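Local coordinates for uncharacterized protein DUF1344 (Bacteroides vulgatus ATCC 8482, PDB 3K6O), which is of unknown function, a NigD-like protein from a gut bacterium that combines an OB domain with a C-terminal beta-sandwich domain, at residues 26-29 / 30-34; 112-115 / 116-119; 214-217 / 218-221. All coordinates share one frame; numbering follows the deposited sequence.

Contact 1 of 3, residues 26-29 / 30-34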
loop_
_atom_site.group_PDB
_atom_site.type_symbol
_atom_site.label_atom_id
_atom_site.label_comp_id
_atom_site.label_asym_id
_atom_site.label_seq_id
_atom_site.Cartn_x
_atom_site.Cartn_y
_atom_site.Cartn_z
ATOM N N PRO A 26 -17.227 14.893 11.096
ATOM C CA PRO A 26 -18.302 15.032 12.098
ATOM C C PRO A 26 -19.669 15.271 11.504
ATOM O O PRO A 26 -20.653 14.811 12.060
ATOM C CB PRO A 26 -17.876 16.261 12.929
ATOM C CG PRO A 26 -16.439 16.359 12.758
ATOM C CD PRO A 26 -16.069 15.750 11.420
ATOM N N GLN A 27 -19.732 15.990 10.391
ATOM C CA GLN A 27 -21.037 16.386 9.837
ATOM C C GLN A 27 -21.761 15.223 9.116
ATOM O O GLN A 27 -22.941 15.330 8.826
ATOM C CB GLN A 27 -20.878 17.573 8.893
ATOM C CG GLN A 27 -20.140 17.224 7.611
ATOM C CD GLN A 27 -18.734 17.673 7.603
ATOM O OE1 GLN A 27 -18.015 17.625 8.627
ATOM N NE2 GLN A 27 -18.297 18.110 6.437
ATOM N N TYR A 28 -21.041 14.141 8.816
ATOM C CA TYR A 28 -21.635 12.951 8.178
ATOM C C TYR A 28 -21.921 11.871 9.231
ATOM O O TYR A 28 -21.319 11.882 10.303
ATOM C CB TYR A 28 -20.720 12.397 7.067
ATOM C CG TYR A 28 -20.283 13.456 6.060
ATOM C CD1 TYR A 28 -21.216 14.237 5.393
ATOM C CD2 TYR A 28 -18.954 13.719 5.834
ATOM C CE1 TYR A 28 -20.824 15.220 4.508
ATOM C CE2 TYR A 28 -18.555 14.716 4.933
ATOM C CZ TYR A 28 -19.503 15.448 4.294
ATOM O OH TYR A 28 -19.126 16.412 3.421
ATOM N N ASP A 29 -22.810 10.928 8.923
ATOM C CA ASP A 29 -23.168 9.898 9.907
ATOM C C ASP A 29 -22.677 8.470 9.544
ATOM O O ASP A 29 -23.149 7.499 10.098
ATOM C CB ASP A 29 -24.678 9.937 10.190
ATOM C CG ASP A 29 -25.538 9.426 9.030
ATOM O OD1 ASP A 29 -25.050 9.224 7.911
ATOM O OD2 ASP A 29 -26.743 9.263 9.253
ATOM N N ALA A 30 -21.718 8.384 8.622
ATOM C CA ALA A 30 -21.154 7.125 8.183
ATOM C C ALA A 30 -19.707 7.370 7.672
ATOM O O ALA A 30 -19.377 8.455 7.213
ATOM C CB ALA A 30 -22.040 6.480 7.083
ATOM N N PRO A 31 -18.837 6.362 7.786
ATOM C CA PRO A 31 -17.550 6.452 7.137
ATOM C C PRO A 31 -17.714 6.415 5.610
ATOM O O PRO A 31 -18.690 5.851 5.080
ATOM C CB PRO A 31 -16.790 5.218 7.663
ATOM C CG PRO A 31 -17.805 4.282 8.041
ATOM C CD PRO A 31 -19.064 5.037 8.374
ATOM N N TYR A 32 -16.774 7.053 4.932
ATOM C CA TYR A 32 -16.761 7.125 3.488
ATOM C C TYR A 32 -15.399 6.719 3.026
ATOM O O TYR A 32 -14.509 6.533 3.840
ATOM C CB TYR A 32 -17.185 8.514 2.965
ATOM C CG TYR A 32 -16.305 9.690 3.366
ATOM C CD1 TYR A 32 -15.214 10.061 2.603
ATOM C CD2 TYR A 32 -16.588 10.439 4.497
ATOM C CE1 TYR A 32 -14.414 11.159 2.974
ATOM C CE2 TYR A 32 -15.816 11.517 4.855
ATOM C CZ TYR A 32 -14.729 11.872 4.091
ATOM O OH TYR A 32 -13.946 12.923 4.487
ATOM N N LEU A 33 -15.259 6.528 1.724
ATOM C CA LEU A 33 -14.032 6.020 1.155
ATOM C C LEU A 33 -13.392 7.102 0.285
ATOM O O LEU A 33 -14.106 7.877 -0.366
ATOM C CB LEU A 33 -14.311 4.793 0.339
ATOM C CG LEU A 33 -14.971 3.674 1.118
ATOM C CD1 LEU A 33 -15.241 2.536 0.162
ATOM C CD2 LEU A 33 -14.101 3.247 2.307
ATOM N N VAL A 34 -12.063 7.177 0.306
ATOM C CA VAL A 34 -11.332 8.103 -0.554
ATOM C C VAL A 34 -10.433 7.272 -1.439
ATOM O O VAL A 34 -9.602 6.534 -0.940
ATOM C CB VAL A 34 -10.515 9.104 0.287
ATOM C CG1 VAL A 34 -9.701 10.098 -0.603
ATOM C CG2 VAL A 34 -11.465 9.845 1.285
#
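Tyr28 and Tyr32 meet ring to ring where the loop after strand 16-23 runs into strand 32-34. The nearest atoms are Tyr28 CD2 and Tyr32 CE2, 4.0 Å apart. The ring planes stand at 89° to each other, but with centroids 5.9 Å apart and an oblique approach, neither ring lies squarely over or against the other. The touch is therefore simply carbon to carbon, and the two hydroxyls stay well separated, Tyr28 OH lying 6.3 Å from Tyr32 OH.

Between the tyrosines the chain bends through Asp29 and Ala30. CB of Asp29 points away from Ala30, but the carboxylate folds back, Asp29 OD1 coming within 3.5 Å of Ala30 N, while Ala30 packs against Trp42 and Tyr50. The first torsion of Tyr32 helps the meeting: chi1 of 62° sets CG between the backbone N and the carbonyl carbon and turns the ring toward Tyr28.

Further out, Gln27 folds its aliphatic part onto the Tyr28 ring, placing CG 3.7 Å above the plane and over the ring centre. Phe73 meets both tyrosines edge-to-face, so the pair belongs to a three-ring cluster. Backbone bonds with Glu23 fix Tyr32 in the sheet of this NigD-like OB domain, where its ring also touches Lys40 and Trp42 on the neighbouring strand; its hydroxyl and Gln25 OE1 share a weak hydrogen bond.

Tyr32 is thus the buried, strand-borne member and Tyr28 the partly exposed, loop-borne one. Because dispersion between aromatic carbons is what joins them across the bend, with no direct polar bond, the contact probably sets no strict angular demand and holds the loop against the strand by shape more than by direction.

Contact 2 of 3, residues 112-115 / 116-119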
loop_
_atom_site.group_PDB
_atom_site.type_symbol
_atom_site.label_atom_id
_atom_site.label_comp_id
_atom_site.label_asym_id
_atom_site.label_seq_id
_atom_site.Cartn_x
_atom_site.Cartn_y
_atom_site.Cartn_z
ATOM N N TRP A 112 3.660 0.035 -6.334
ATOM C CA TRP A 112 3.442 1.353 -6.901
ATOM C C TRP A 112 3.193 2.368 -5.801
ATOM O O TRP A 112 2.593 2.046 -4.779
ATOM C CB TRP A 112 2.272 1.337 -7.895
ATOM C CG TRP A 112 0.904 1.343 -7.270
ATOM C CD1 TRP A 112 0.075 2.391 -7.174
ATOM C CD2 TRP A 112 0.221 0.230 -6.680
ATOM N NE1 TRP A 112 -1.109 2.011 -6.589
ATOM C CE2 TRP A 112 -1.032 0.687 -6.257
ATOM C CE3 TRP A 112 0.546 -1.114 -6.482
ATOM C CZ2 TRP A 112 -1.962 -0.140 -5.615
ATOM C CZ3 TRP A 112 -0.400 -1.951 -5.854
ATOM C CH2 TRP A 112 -1.634 -1.459 -5.439
ATOM N N PRO A 113 3.659 3.600 -6.005
ATOM C CA PRO A 113 3.306 4.679 -5.095
ATOM C C PRO A 113 2.000 5.329 -5.488
ATOM O O PRO A 113 1.657 5.367 -6.662
ATOM C CB PRO A 113 4.450 5.683 -5.289
ATOM C CG PRO A 113 4.842 5.526 -6.725
ATOM C CD PRO A 113 4.575 4.047 -7.074
ATOM N N SER A 114 1.307 5.844 -4.495
ATOM C CA SER A 114 0.206 6.747 -4.650
ATOM C C SER A 114 0.594 8.028 -3.890
ATOM O O SER A 114 1.692 8.114 -3.339
ATOM C CB SER A 114 -1.039 6.137 -4.008
ATOM O OG SER A 114 -0.793 5.912 -2.628
ATOM N N ASP A 115 -0.327 8.982 -3.794
ATOM C CA ASP A 115 -0.027 10.256 -3.141
ATOM C C ASP A 115 0.459 10.046 -1.727
ATOM O O ASP A 115 1.301 10.807 -1.278
ATOM C CB ASP A 115 -1.242 11.218 -3.130
ATOM C CG ASP A 115 -0.843 12.718 -2.877
ATOM O OD1 ASP A 115 0.086 13.235 -3.550
ATOM O OD2 ASP A 115 -1.476 13.377 -1.993
ATOM N N ASP A 116 -0.091 9.060 -1.013
ATOM C CA ASP A 116 0.204 8.918 0.408
ATOM C C ASP A 116 0.960 7.658 0.756
ATOM O O ASP A 116 1.501 7.600 1.855
ATOM C CB ASP A 116 -1.051 8.928 1.301
ATOM C CG ASP A 116 -1.844 10.217 1.222
ATOM O OD1 ASP A 116 -1.272 11.329 1.100
ATOM O OD2 ASP A 116 -3.072 10.099 1.317
ATOM N N TYR A 117 1.000 6.676 -0.143
ATOM C CA TYR A 117 1.544 5.349 0.211
ATOM C C TYR A 117 2.414 4.714 -0.824
ATOM O O TYR A 117 2.243 4.950 -1.994
ATOM C CB TYR A 117 0.429 4.339 0.492
ATOM C CG TYR A 117 -0.663 4.792 1.432
ATOM C CD1 TYR A 117 -0.551 4.613 2.810
ATOM C CD2 TYR A 117 -1.813 5.388 0.936
ATOM C CE1 TYR A 117 -1.554 5.016 3.695
ATOM C CE2 TYR A 117 -2.851 5.796 1.815
ATOM C CZ TYR A 117 -2.714 5.602 3.188
ATOM O OH TYR A 117 -3.731 5.968 4.047
ATOM N N LEU A 118 3.349 3.891 -0.372
ATOM C CA LEU A 118 3.928 2.871 -1.227
ATOM C C LEU A 118 3.122 1.576 -1.010
ATOM O O LEU A 118 3.065 1.021 0.088
ATOM C CB LEU A 118 5.396 2.651 -0.915
ATOM C CG LEU A 118 6.075 1.705 -1.902
ATOM C CD1 LEU A 118 6.263 2.371 -3.282
ATOM C CD2 LEU A 118 7.392 1.213 -1.382
ATOM N N ASN A 119 2.512 1.112 -2.094
ATOM C CA ASN A 119 1.620 -0.040 -2.112
ATOM C C ASN A 119 2.356 -1.228 -2.668
ATOM O O ASN A 119 2.896 -1.183 -3.774
ATOM C CB ASN A 119 0.402 0.276 -2.963
ATOM C CG ASN A 119 -0.325 1.508 -2.451
ATOM O OD1 ASN A 119 -0.849 1.516 -1.322
ATOM N ND2 ASN A 119 -0.311 2.594 -3.253
HETATM O O HOH W 1 -2.865 7.578 -1.571
#
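Trp112 and Asn119 form the hydrogen-bonded antiparallel pair of a tight beta hairpin, in which strands 107-113 and 117-125 of the C-terminal beta-sandwich domain are joined through Asp115 and Asp116. These two residues are the centre of a type I turn.

The backbone bonds come first. Trp112 N gives to Asn119 O at 2.9 Å, and Asn119 N returns a bond to Trp112 O. Nearer the turn, Ser114 N points at Tyr117 O over 2.8 Å and is nearly straight at 171°. The return bond is made by a side chain: Tyr117 N gives to Ser114 OG at 3.2 Å. Ser114 can do this because chi1 of 60° tucks OG in between its own N and carbonyl carbon, facing the other strand.

Side-chain polar contacts build on that hydroxyl, which also lies at the edge of the Tyr117 ring. The amide ND2 of Asn119 makes weak bonds to Ser114 OG and to Trp112 O, which already receives Asn119 N. Its other end, OD1, takes stronger bonds from Ser171 and Arg58, so the amide is gripped at both ends and its rotation is probably fixed. The carboxylates at the turn are less comfortable neighbours, Asp115 OD2 lying 3.7 Å from Asp116 OD1.

Of the non-polar contacts, the main one is CH-pi: Asn119 CB stands 3.4 Å from the centroid of the Trp112 six-membered ring, almost on its normal. The ring and amide planes are 39° apart. On the other face, in the non-hydrogen-bonded pair, Pro113 CB lies near Leu118 CD1, while Tyr117 takes Asp116 CB over one face of its ring.

One water completes the turn, accepting from Asp116 N at 3.2 Å and lying 2.9 Å from Ser114 OG.

Contact 3 of 3, residues 214-217 / 218-221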
loop_
_atom_site.group_PDB
_atom_site.type_symbol
_atom_site.label_atom_id
_atom_site.label_comp_id
_atom_site.label_asym_id
_atom_site.label_seq_id
_atom_site.Cartn_x
_atom_site.Cartn_y
_atom_site.Cartn_z
ATOM N N GLY A 214 -3.820 -2.599 -12.868
ATOM C CA GLY A 214 -5.222 -3.059 -12.903
ATOM C C GLY A 214 -5.392 -4.335 -12.084
ATOM O O GLY A 214 -4.515 -5.197 -12.077
ATOM N N PHE A 215 -6.492 -4.449 -11.349
ATOM C CA PHE A 215 -6.755 -5.666 -10.554
ATOM C C PHE A 215 -8.094 -6.256 -10.912
ATOM O O PHE A 215 -8.937 -5.573 -11.488
ATOM C CB PHE A 215 -6.739 -5.352 -9.053
ATOM C CG PHE A 215 -5.417 -4.860 -8.551
ATOM C CD1 PHE A 215 -4.338 -5.728 -8.435
ATOM C CD2 PHE A 215 -5.256 -3.534 -8.161
ATOM C CE1 PHE A 215 -3.114 -5.274 -7.969
ATOM C CE2 PHE A 215 -4.040 -3.080 -7.704
ATOM C CZ PHE A 215 -2.969 -3.952 -7.605
ATOM N N ASN A 216 -8.307 -7.517 -10.548
ATOM C CA ASN A 216 -9.640 -8.113 -10.687
ATOM C C ASN A 216 -10.095 -8.860 -9.422
ATOM O O ASN A 216 -9.352 -8.923 -8.446
ATOM C CB ASN A 216 -9.713 -8.965 -11.959
ATOM C CG ASN A 216 -8.616 -9.970 -12.051
ATOM O OD1 ASN A 216 -8.277 -10.646 -11.071
ATOM N ND2 ASN A 216 -8.057 -10.106 -13.248
ATOM N N PRO A 217 -11.338 -9.376 -9.411
ATOM C CA PRO A 217 -11.847 -10.017 -8.195
ATOM C C PRO A 217 -10.986 -11.140 -7.608
ATOM O O PRO A 217 -10.915 -11.287 -6.389
ATOM C CB PRO A 217 -13.211 -10.550 -8.644
ATOM C CG PRO A 217 -13.656 -9.512 -9.646
ATOM C CD PRO A 217 -12.400 -9.224 -10.424
ATOM N N LEU A 218 -10.331 -11.923 -8.455
ATOM C CA LEU A 218 -9.475 -12.990 -7.955
ATOM C C LEU A 218 -8.371 -12.406 -7.105
ATOM O O LEU A 218 -8.004 -12.991 -6.078
ATOM C CB LEU A 218 -8.889 -13.838 -9.101
ATOM C CG LEU A 218 -8.107 -15.104 -8.682
ATOM C CD1 LEU A 218 -8.946 -16.054 -7.791
ATOM C CD2 LEU A 218 -7.602 -15.844 -9.918
ATOM N N ASP A 219 -7.874 -11.228 -7.510
ATOM C CA ASP A 219 -6.776 -10.572 -6.780
ATOM C C ASP A 219 -7.223 -10.294 -5.356
ATOM O O ASP A 219 -6.475 -10.527 -4.404
ATOM C CB ASP A 219 -6.337 -9.256 -7.451
ATOM C CG ASP A 219 -5.662 -9.476 -8.796
ATOM O OD1 ASP A 219 -4.853 -10.419 -8.920
ATOM O OD2 ASP A 219 -5.934 -8.686 -9.722
ATOM N N LEU A 220 -8.454 -9.811 -5.217
ATOM C CA LEU A 220 -9.027 -9.570 -3.900
ATOM C C LEU A 220 -9.344 -10.891 -3.171
ATOM O O LEU A 220 -8.989 -11.041 -2.000
ATOM C CB LEU A 220 -10.272 -8.704 -4.024
ATOM C CG LEU A 220 -11.145 -8.563 -2.768
ATOM C CD1 LEU A 220 -10.347 -7.983 -1.618
ATOM C CD2 LEU A 220 -12.345 -7.690 -3.058
ATOM N N ALA A 221 -9.996 -11.836 -3.857
ATOM C CA ALA A 221 -10.308 -13.148 -3.253
ATOM C C ALA A 221 -9.064 -13.837 -2.682
ATOM O O ALA A 221 -9.066 -14.283 -1.526
ATOM C CB ALA A 221 -11.029 -14.084 -4.266
#
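Asp219 reaches back over the start of helix 217-221 to the residues that lead into it, as the N3 residue of a helix does in the return half of a capping box. Gly214 brings the chain in, its carbonyl passing near the Asp219 carboxylate.

Phe215 is next. Its CA lies 3.2 Å from Asp219 OD2, and the ring turns its edge to the same oxygen, CD1 standing 3.6 Å away from OD2. That oxygen sits in the plane of the ring, so it faces the ring hydrogens and not the pi cloud. The ring itself packs onto Phe60, edge-to-face, and onto Trp112 and Ile17.

Asn216 occupies the N-cap. Its backbone N gives to Asp219 OD2 at 2.8 Å by a nearly straight bond, striking the anti side of the carboxylate 28° out of its plane. Asp219 has CG anti to its carbonyl carbon (chi1 -68°), which carries the carboxylate back toward the cap. The other oxygen, OD1, forms a salt bridge with Arg121, so the carboxylate is held from two sides; that, with the helix start close by, would favour its charged form. An alanine here is likely to cost the Asn216 N-H its acceptor and Arg121 its anionic mate, freeing the cap to fray. Asn216 O, for its part, accepts only weakly, from Asp219 N at 2.9 Å and from Leu220 N at 3.5 Å.

Pro217 opens the helix, where its lack of an N-H costs nothing, and its ring touches Ile17. Beyond it Leu220 is buried against Phe60 and strand 75-93, seating the helix on the protein. The first firm helical bond follows: Ala221 N to Pro217 O, 2.7 Å long and bent only to 175°.

Along the chain the three contacts follow in series, each closing before the next opens. Contact 1 lies in the NigD-like N-terminal OB domain and contact 2 in the C-terminal beta-sandwich domain, their centres 23 Å apart and their nearest atoms about 7 Å. Contact 3, in the C-terminal tail, is 26 Å from contact 1 and 18 Å from contact 2, centre to centre, yet it touches the latter through Trp112 CH2 and Phe215 CZ, 3.6 Å apart. Strand 117-125 joins them again through Arg121. As its helix also packs on strands 58-66 and 75-93, the tail bridges both domains and probably helps fix their relative setting.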